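Local coordinates for protein alpha-toxin (Clostridium novyi, PDB 2VK9) that is a large clostridial toxin, represented here by its catalytic domain, which belongs to the TcdA/TcdB family and has a GT-A type fold, at residues Asp134-Lys144 with Tyr253-Leu263; His170-Met178 with Asn530-Lys538. All blocks are in the same frame, centred on the assembly; numbering follows the deposited sequence.

Interaction 1 (Asp134-Lys144 with Tyr253-Leu263); sequences DKNSLLVNTLK and YYQELIQTNNL
Val140 meets Leu257 and Leu263 at the start of helix 140-157, and its short side chain can be followed atom by atom. Val140 CB already lies 3.7 Å from Leu263 CD2. From there the branches part: Val140 CG1, anti to the backbone N (chi1 -173°), runs on to the same Leu263 CD2 at 3.6 Å and also nears the backbone O of Leu257. Val140 CG2 turns instead to Leu257 CG at 4.1 Å, the two side chains crossing at about a right angle. Leu263 divides its methyls as well, CD2 going to Val140 and CD1 to the backbone N and CB of Asn141.

Leu257 sends CD2 to Ser137 OG, 3.7 Å away, and beyond it the apolar patch gives way to a polar bond. Tyr253 OH donates to Asp134 OD2 at 2.7 Å, and the oxygen accepts through its anti lone pair. Carboxylate and ring lie nearly coplanar, 17° apart, with OD2 at the edge of the ring. The other carboxylate oxygen, OD1, accepts from the backbone N of Asn136 and closes an Asx turn, so both ends of the group are engaged.

At the far end Asn261, in left-handed backbone conformation just after helix 247-259, folds its amide back: Asn261 ND2 donates to Leu257 O at 2.8 Å, with the acceptor close to the amide plane. Leu143 CD2 packs across this nitrogen, and the extended chain of Lys144 passes Asn261 O with its CD. Outside the pair, Ala266 of helix 263-278 touches both Tyr253 and Leu257.

Chemically, then, a largely buried aliphatic patch lies between a carboxylate fixed by two donors and an amide nitrogen tied to its own helix end; the tyrosine bond probably stabilises the charge of Asp134.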
# COMPACT_ATOMS: atom_id res chain seq x y z
N ASP A 134 15.00 9.70 4.00
CA ASP A 134 15.42 9.72 5.38
C ASP A 134 16.95 9.75 5.44
O ASP A 134 17.63 8.71 5.35
CB ASP A 134 14.85 8.52 6.12
CG ASP A 134 15.11 8.58 7.60
OD1 ASP A 134 16.05 9.27 8.03
OD2 ASP A 134 14.37 7.91 8.35
N LYS A 135 17.46 10.97 5.60
CA LYS A 135 18.89 11.25 5.65
C LYS A 135 19.58 10.41 6.71
O LYS A 135 20.73 10.01 6.55
CB LYS A 135 19.10 12.74 5.95
CG LYS A 135 20.52 13.21 5.91
CD LYS A 135 20.63 14.62 6.45
CE LYS A 135 21.95 15.23 6.00
NZ LYS A 135 22.45 16.28 6.94
N ASN A 136 18.86 10.15 7.79
CA ASN A 136 19.44 9.45 8.93
C ASN A 136 19.48 7.95 8.77
O ASN A 136 20.14 7.26 9.56
CB ASN A 136 18.72 9.84 10.22
CG ASN A 136 19.16 11.19 10.75
OD1 ASN A 136 18.70 11.62 11.80
ND2 ASN A 136 20.06 11.87 10.04
N SER A 137 18.79 7.43 7.75
CA SER A 137 18.72 6.00 7.55
C SER A 137 18.87 5.69 6.07
O SER A 137 17.88 5.52 5.33
CB SER A 137 17.41 5.46 8.12
OG SER A 137 16.35 5.65 7.21
N LEU A 138 20.14 5.63 5.64
CA LEU A 138 20.48 5.52 4.23
C LEU A 138 21.24 4.22 3.99
O LEU A 138 21.76 3.97 2.89
CB LEU A 138 21.35 6.70 3.82
CG LEU A 138 20.68 8.04 3.54
CD1 LEU A 138 21.68 9.16 3.69
CD2 LEU A 138 20.14 8.02 2.15
N LEU A 139 21.32 3.41 5.04
CA LEU A 139 22.09 2.19 5.01
C LEU A 139 21.22 0.98 5.30
O LEU A 139 21.73 -0.13 5.47
CB LEU A 139 23.22 2.27 6.02
CG LEU A 139 24.34 3.27 5.77
CD1 LEU A 139 25.31 3.20 6.95
CD2 LEU A 139 25.05 3.00 4.44
N VAL A 140 19.91 1.19 5.34
CA VAL A 140 18.98 0.12 5.68
C VAL A 140 19.04 -1.00 4.63
O VAL A 140 19.06 -2.18 4.97
CB VAL A 140 17.54 0.64 5.85
CG1 VAL A 140 16.65 -0.47 6.37
CG2 VAL A 140 17.52 1.84 6.80
N ASN A 141 19.09 -0.60 3.37
CA ASN A 141 19.23 -1.55 2.30
C ASN A 141 20.52 -2.37 2.40
O ASN A 141 20.49 -3.59 2.21
CB ASN A 141 19.16 -0.83 0.97
CG ASN A 141 19.30 -1.76 -0.19
OD1 ASN A 141 18.48 -2.66 -0.38
ND2 ASN A 141 20.34 -1.56 -0.99
N THR A 142 21.64 -1.71 2.69
CA THR A 142 22.91 -2.40 2.94
C THR A 142 22.80 -3.33 4.15
O THR A 142 23.33 -4.45 4.12
CB THR A 142 24.08 -1.41 3.12
OG1 THR A 142 24.57 -1.04 1.83
CG2 THR A 142 25.23 -2.01 3.92
N LEU A 143 22.10 -2.88 5.19
CA LEU A 143 21.87 -3.70 6.38
C LEU A 143 21.08 -4.97 6.06
O LEU A 143 21.46 -6.05 6.50
CB LEU A 143 21.18 -2.91 7.49
CG LEU A 143 20.70 -3.74 8.69
CD1 LEU A 143 21.86 -4.31 9.47
CD2 LEU A 143 19.79 -2.93 9.60
N LYS A 144 19.99 -4.84 5.31
CA LYS A 144 19.17 -6.01 4.95
C LYS A 144 19.97 -7.05 4.16
O LYS A 144 19.94 -8.24 4.49
CB LYS A 144 17.92 -5.61 4.15
CG LYS A 144 16.94 -6.76 3.99
CD LYS A 144 15.86 -6.42 3.00
CE LYS A 144 14.97 -7.62 2.76
NZ LYS A 144 14.12 -7.39 1.57
N TYR A 253 7.16 3.06 11.94
CA TYR A 253 8.18 3.37 10.96
C TYR A 253 9.53 2.78 11.36
O TYR A 253 10.14 2.05 10.59
CB TYR A 253 8.27 4.89 10.72
CG TYR A 253 9.38 5.31 9.78
CD1 TYR A 253 9.25 5.17 8.40
CD2 TYR A 253 10.57 5.85 10.28
CE1 TYR A 253 10.27 5.55 7.53
CE2 TYR A 253 11.59 6.24 9.41
CZ TYR A 253 11.44 6.08 8.05
OH TYR A 253 12.45 6.46 7.22
N TYR A 254 9.97 3.07 12.58
CA TYR A 254 11.25 2.55 13.06
C TYR A 254 11.24 1.05 13.29
O TYR A 254 12.29 0.40 13.18
CB TYR A 254 11.72 3.31 14.30
CG TYR A 254 12.15 4.72 13.95
CD1 TYR A 254 11.38 5.82 14.33
CD2 TYR A 254 13.31 4.96 13.20
CE1 TYR A 254 11.75 7.11 14.00
CE2 TYR A 254 13.69 6.24 12.87
CZ TYR A 254 12.91 7.32 13.28
OH TYR A 254 13.28 8.60 12.96
N GLN A 255 10.06 0.50 13.57
CA GLN A 255 9.86 -0.93 13.69
C GLN A 255 10.14 -1.62 12.36
O GLN A 255 10.82 -2.64 12.30
CB GLN A 255 8.43 -1.20 14.14
CG GLN A 255 8.10 -2.68 14.30
CD GLN A 255 6.67 -2.91 14.71
OE1 GLN A 255 6.18 -2.30 15.67
NE2 GLN A 255 5.99 -3.80 13.99
N GLU A 256 9.62 -1.05 11.28
CA GLU A 256 9.88 -1.60 9.96
C GLU A 256 11.34 -1.40 9.55
O GLU A 256 11.90 -2.22 8.83
CB GLU A 256 8.92 -0.99 8.94
CG GLU A 256 7.46 -1.27 9.24
CD GLU A 256 7.13 -2.76 9.39
OE1 GLU A 256 7.58 -3.57 8.55
OE2 GLU A 256 6.42 -3.11 10.34
N LEU A 257 11.94 -0.32 10.01
CA LEU A 257 13.31 0.02 9.66
C LEU A 257 14.31 -0.90 10.36
O LEU A 257 15.26 -1.38 9.75
CB LEU A 257 13.56 1.47 10.05
CG LEU A 257 14.09 2.44 9.00
CD1 LEU A 257 13.20 2.47 7.78
CD2 LEU A 257 14.18 3.83 9.59
N ILE A 258 14.07 -1.16 11.64
CA ILE A 258 15.04 -1.84 12.49
C ILE A 258 14.72 -3.32 12.73
O ILE A 258 15.53 -4.20 12.43
CB ILE A 258 15.23 -1.05 13.82
CG1 ILE A 258 15.97 0.27 13.55
CG2 ILE A 258 15.96 -1.88 14.88
CD1 ILE A 258 17.30 0.13 12.77
N GLN A 259 13.53 -3.59 13.27
CA GLN A 259 13.13 -4.95 13.64
C GLN A 259 12.88 -5.86 12.42
O GLN A 259 13.24 -7.04 12.46
CB GLN A 259 11.92 -4.91 14.58
CG GLN A 259 11.27 -6.25 14.90
CD GLN A 259 10.03 -6.10 15.79
OE1 GLN A 259 10.14 -5.84 17.00
NE2 GLN A 259 8.84 -6.26 15.19
N THR A 260 12.27 -5.33 11.36
CA THR A 260 11.96 -6.17 10.20
C THR A 260 12.71 -5.81 8.95
O THR A 260 12.66 -6.55 7.97
CB THR A 260 10.45 -6.18 9.86
OG1 THR A 260 10.07 -4.93 9.28
CG2 THR A 260 9.63 -6.45 11.09
N ASN A 261 13.38 -4.66 8.97
CA ASN A 261 14.19 -4.23 7.83
C ASN A 261 13.40 -4.20 6.51
O ASN A 261 13.91 -4.54 5.43
CB ASN A 261 15.47 -5.07 7.74
CG ASN A 261 16.23 -5.10 9.07
OD1 ASN A 261 16.66 -6.16 9.53
ND2 ASN A 261 16.39 -3.94 9.70
N ASN A 262 12.15 -3.79 6.61
CA ASN A 262 11.28 -3.74 5.46
C ASN A 262 10.98 -2.31 5.02
O ASN A 262 10.13 -1.62 5.61
CB ASN A 262 10.02 -4.55 5.73
CG ASN A 262 9.13 -4.68 4.51
OD1 ASN A 262 9.41 -4.13 3.43
ND2 ASN A 262 8.04 -5.39 4.67
N LEU A 263 11.67 -1.88 3.98
CA LEU A 263 11.55 -0.53 3.46
C LEU A 263 10.21 -0.30 2.77
O LEU A 263 9.65 0.79 2.88
CB LEU A 263 12.72 -0.19 2.55
CG LEU A 263 14.10 -0.15 3.22
CD1 LEU A 263 15.21 -0.17 2.20
CD2 LEU A 263 14.24 1.06 4.15

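Interaction 2 (His170-Met178 with Asn530-Lys538); sequences HNKFYSDRM and NIAEKEFQK
A partly buried, mixed apolar and polar contact joins the first turns of helix 173-195 to the C-terminal tail of the domain, about 28 Å from the centre of the chain to the centre of the contact. Its centre is Lys534, whose aliphatic chain does the packing. Lys534 CD lies 3.4 Å from Asn171 ND2, the two side chains sliding past each other in opposite directions, and its CE reaches Phe173 CB at 3.8 Å, approaching the ring obliquely. The ammonium end is too distant for more than a weak cation-pi attraction, so the methylenes carry this pairing.

Beside it, Tyr174 CG stands anti to the carbonyl carbon (chi1 -57°), which carries the phenol out to the tail. There Tyr174 OH donates to the backbone O of Ile531 at 3.2 Å, tilted 19° from the carbonyl plane, and also rests 3.5 Å from Lys534 CB. This is the hydrogen bond that ties the two segments together.

Gln537 and Phe173 reach toward each other from opposite directions, with Gln537 NE2 3.3 Å from Phe173 CZ and the amide standing almost perpendicular to the ring, 86° between planes. Gln537 NE2 also lies at the edge of the Arg177 guanidinium, 3.7 Å from NH1. That arginine is held from outside the pair, NH1 bonding to Ser152 OG of helix 140-157 and NH2 to Phe464 O. Phe173 also touches Ser152 and Ile156.

Such packing, in which a mostly irregular C-terminal segment with a short, weakly bonded helix is laid on the N-terminal part of a long helix, joins the end of the chain to the helical elements that accompany the GT-A fold in this toxin family.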
# COMPACT_ATOMS: atom_id res chain seq x y z
N HIS A 170 14.56 -29.77 -0.43
CA HIS A 170 13.33 -28.96 -0.40
C HIS A 170 13.54 -27.68 0.44
O HIS A 170 12.62 -27.17 1.10
CB HIS A 170 12.11 -29.78 0.07
CG HIS A 170 10.79 -29.22 -0.39
ND1 HIS A 170 10.35 -29.32 -1.70
CD2 HIS A 170 9.80 -28.58 0.28
CE1 HIS A 170 9.16 -28.75 -1.81
NE2 HIS A 170 8.80 -28.30 -0.62
N ASN A 171 14.79 -27.18 0.39
CA ASN A 171 15.20 -25.91 1.01
C ASN A 171 14.93 -25.82 2.51
O ASN A 171 14.26 -24.90 3.00
CB ASN A 171 14.58 -24.74 0.25
CG ASN A 171 14.70 -24.90 -1.25
OD1 ASN A 171 13.70 -25.06 -1.96
ND2 ASN A 171 15.94 -24.90 -1.75
N LYS A 172 15.46 -26.81 3.24
CA LYS A 172 15.55 -26.77 4.69
C LYS A 172 16.43 -25.57 5.08
O LYS A 172 16.50 -25.17 6.25
CB LYS A 172 16.16 -28.09 5.19
CG LYS A 172 16.19 -28.29 6.70
CD LYS A 172 16.95 -29.57 7.06
CE LYS A 172 17.95 -29.33 8.23
NZ LYS A 172 17.29 -29.21 9.59
N PHE A 173 17.07 -25.00 4.06
CA PHE A 173 17.93 -23.81 4.15
C PHE A 173 17.25 -22.63 4.86
O PHE A 173 17.75 -22.13 5.87
CB PHE A 173 18.35 -23.41 2.74
CG PHE A 173 19.18 -22.16 2.66
CD1 PHE A 173 20.51 -22.16 3.07
CD2 PHE A 173 18.64 -20.99 2.13
CE1 PHE A 173 21.28 -21.00 2.99
CE2 PHE A 173 19.40 -19.84 2.04
CZ PHE A 173 20.72 -19.84 2.47
N TYR A 174 16.12 -22.19 4.32
CA TYR A 174 15.43 -21.01 4.82
C TYR A 174 14.94 -21.15 6.26
O TYR A 174 14.83 -20.15 6.97
CB TYR A 174 14.29 -20.62 3.89
CG TYR A 174 14.72 -20.35 2.47
CD1 TYR A 174 15.40 -19.19 2.13
CD2 TYR A 174 14.45 -21.27 1.46
CE1 TYR A 174 15.79 -18.94 0.82
CE2 TYR A 174 14.83 -21.02 0.15
CZ TYR A 174 15.50 -19.86 -0.17
OH TYR A 174 15.89 -19.63 -1.46
N SER A 175 14.65 -22.39 6.68
CA SER A 175 14.26 -22.66 8.07
C SER A 175 15.40 -22.41 9.04
O SER A 175 15.22 -21.75 10.06
CB SER A 175 13.77 -24.10 8.23
OG SER A 175 12.58 -24.30 7.50
N ASP A 176 16.57 -22.96 8.71
CA ASP A 176 17.76 -22.80 9.54
C ASP A 176 18.31 -21.39 9.45
O ASP A 176 18.76 -20.84 10.47
CB ASP A 176 18.85 -23.83 9.15
CG ASP A 176 18.70 -25.17 9.88
OD1 ASP A 176 18.68 -25.18 11.14
OD2 ASP A 176 18.61 -26.22 9.20
N ARG A 177 18.27 -20.81 8.25
CA ARG A 177 18.73 -19.43 8.05
C ARG A 177 17.90 -18.45 8.87
O ARG A 177 18.45 -17.50 9.44
CB ARG A 177 18.70 -19.04 6.57
CG ARG A 177 19.38 -17.71 6.29
CD ARG A 177 19.42 -17.38 4.82
NE ARG A 177 18.13 -16.93 4.30
CZ ARG A 177 17.93 -16.48 3.06
NH1 ARG A 177 18.94 -16.40 2.20
NH2 ARG A 177 16.73 -16.09 2.68
N MET A 178 16.59 -18.67 8.93
CA MET A 178 15.68 -17.81 9.67
C MET A 178 15.95 -17.81 11.17
O MET A 178 15.83 -16.78 11.82
CB MET A 178 14.22 -18.19 9.40
CG MET A 178 13.18 -17.30 10.10
SD MET A 178 13.10 -15.58 9.52
CE MET A 178 12.99 -15.88 7.75
N ASN A 530 9.93 -18.89 -8.50
CA ASN A 530 11.39 -18.91 -8.48
C ASN A 530 11.94 -18.70 -7.07
O ASN A 530 12.41 -17.62 -6.71
CB ASN A 530 11.95 -17.86 -9.45
CG ASN A 530 11.56 -18.14 -10.90
OD1 ASN A 530 11.93 -19.16 -11.48
ND2 ASN A 530 10.81 -17.21 -11.50
N ILE A 531 11.86 -19.77 -6.28
CA ILE A 531 12.31 -19.77 -4.89
C ILE A 531 13.33 -20.89 -4.68
O ILE A 531 14.03 -20.94 -3.66
CB ILE A 531 11.10 -19.90 -3.90
CG1 ILE A 531 10.29 -21.19 -4.16
CG2 ILE A 531 10.22 -18.64 -3.96
CD1 ILE A 531 9.33 -21.61 -3.02
N ALA A 532 13.40 -21.79 -5.66
CA ALA A 532 14.38 -22.86 -5.69
C ALA A 532 15.74 -22.34 -6.18
O ALA A 532 16.72 -23.09 -6.22
CB ALA A 532 13.89 -24.01 -6.57
N GLU A 533 15.79 -21.06 -6.55
CA GLU A 533 17.04 -20.42 -6.97
C GLU A 533 17.89 -19.94 -5.78
O GLU A 533 18.46 -18.84 -5.78
CB GLU A 533 16.78 -19.30 -7.99
CG GLU A 533 16.41 -19.83 -9.38
CD GLU A 533 16.52 -18.77 -10.48
OE1 GLU A 533 15.90 -17.69 -10.34
OE2 GLU A 533 17.22 -19.03 -11.48
N LYS A 534 17.92 -20.79 -4.76
CA LYS A 534 18.92 -20.76 -3.70
C LYS A 534 20.23 -21.26 -4.31
O LYS A 534 21.32 -20.87 -3.89
CB LYS A 534 18.47 -21.69 -2.57
CG LYS A 534 19.58 -22.47 -1.87
CD LYS A 534 19.01 -23.61 -1.03
CE LYS A 534 20.11 -24.46 -0.42
NZ LYS A 534 20.91 -25.15 -1.48
N GLU A 535 20.10 -22.13 -5.31
CA GLU A 535 21.23 -22.65 -6.07
C GLU A 535 22.04 -21.53 -6.72
O GLU A 535 23.14 -21.77 -7.23
CB GLU A 535 20.75 -23.65 -7.13
CG GLU A 535 19.91 -24.80 -6.56
CD GLU A 535 19.71 -25.94 -7.55
OE1 GLU A 535 20.25 -25.88 -8.70
OE2 GLU A 535 19.00 -26.92 -7.17
N PHE A 536 21.50 -20.31 -6.70
CA PHE A 536 22.20 -19.13 -7.19
C PHE A 536 23.30 -18.68 -6.22
O PHE A 536 24.26 -18.04 -6.63
CB PHE A 536 21.21 -17.98 -7.45
CG PHE A 536 21.74 -16.90 -8.38
CD1 PHE A 536 21.69 -17.08 -9.77
CD2 PHE A 536 22.26 -15.71 -7.87
CE1 PHE A 536 22.17 -16.08 -10.64
CE2 PHE A 536 22.74 -14.70 -8.73
CZ PHE A 536 22.70 -14.89 -10.12
N GLN A 537 23.17 -19.05 -4.95
CA GLN A 537 24.12 -18.60 -3.93
C GLN A 537 25.01 -19.69 -3.32
O GLN A 537 25.99 -19.37 -2.64
CB GLN A 537 23.41 -17.81 -2.83
CG GLN A 537 22.61 -18.64 -1.85
CD GLN A 537 21.56 -17.81 -1.14
OE1 GLN A 537 20.63 -17.30 -1.77
NE2 GLN A 537 21.70 -17.68 0.17
N LYS A 538 24.66 -20.96 -3.54
CA LYS A 538 25.57 -22.05 -3.19
C LYS A 538 26.74 -22.07 -4.17
O LYS A 538 27.84 -22.51 -3.83
CB LYS A 538 24.84 -23.40 -3.14
CG LYS A 538 24.40 -23.95 -4.50
CD LYS A 538 23.56 -25.20 -4.36
CE LYS A 538 23.33 -25.85 -5.72
NZ LYS A 538 22.30 -26.93 -5.68

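Overall arrangement
The two contacts lie 24 Å apart, centre to centre, and their nearest atoms stay about 9 Å from each other. They are joined through helix 140-157: its first turn belongs to interaction 1, while its later residues Ser152 and Ile156 meet Phe173 of interaction 2. In sequence the segments alternate, 134-144, 170-178, 253-263 and 530-538, so the two contacts cross along the chain. Interaction 1, buried, follows strand 128-133 of the mixed sheet and brings helix 247-259 against the chain leaving that strand. Interaction 2, farther out, brings in the C-terminal tail. Together they link consecutive helices 140-157 and 173-195 to a later helix end and to the C-terminal tail.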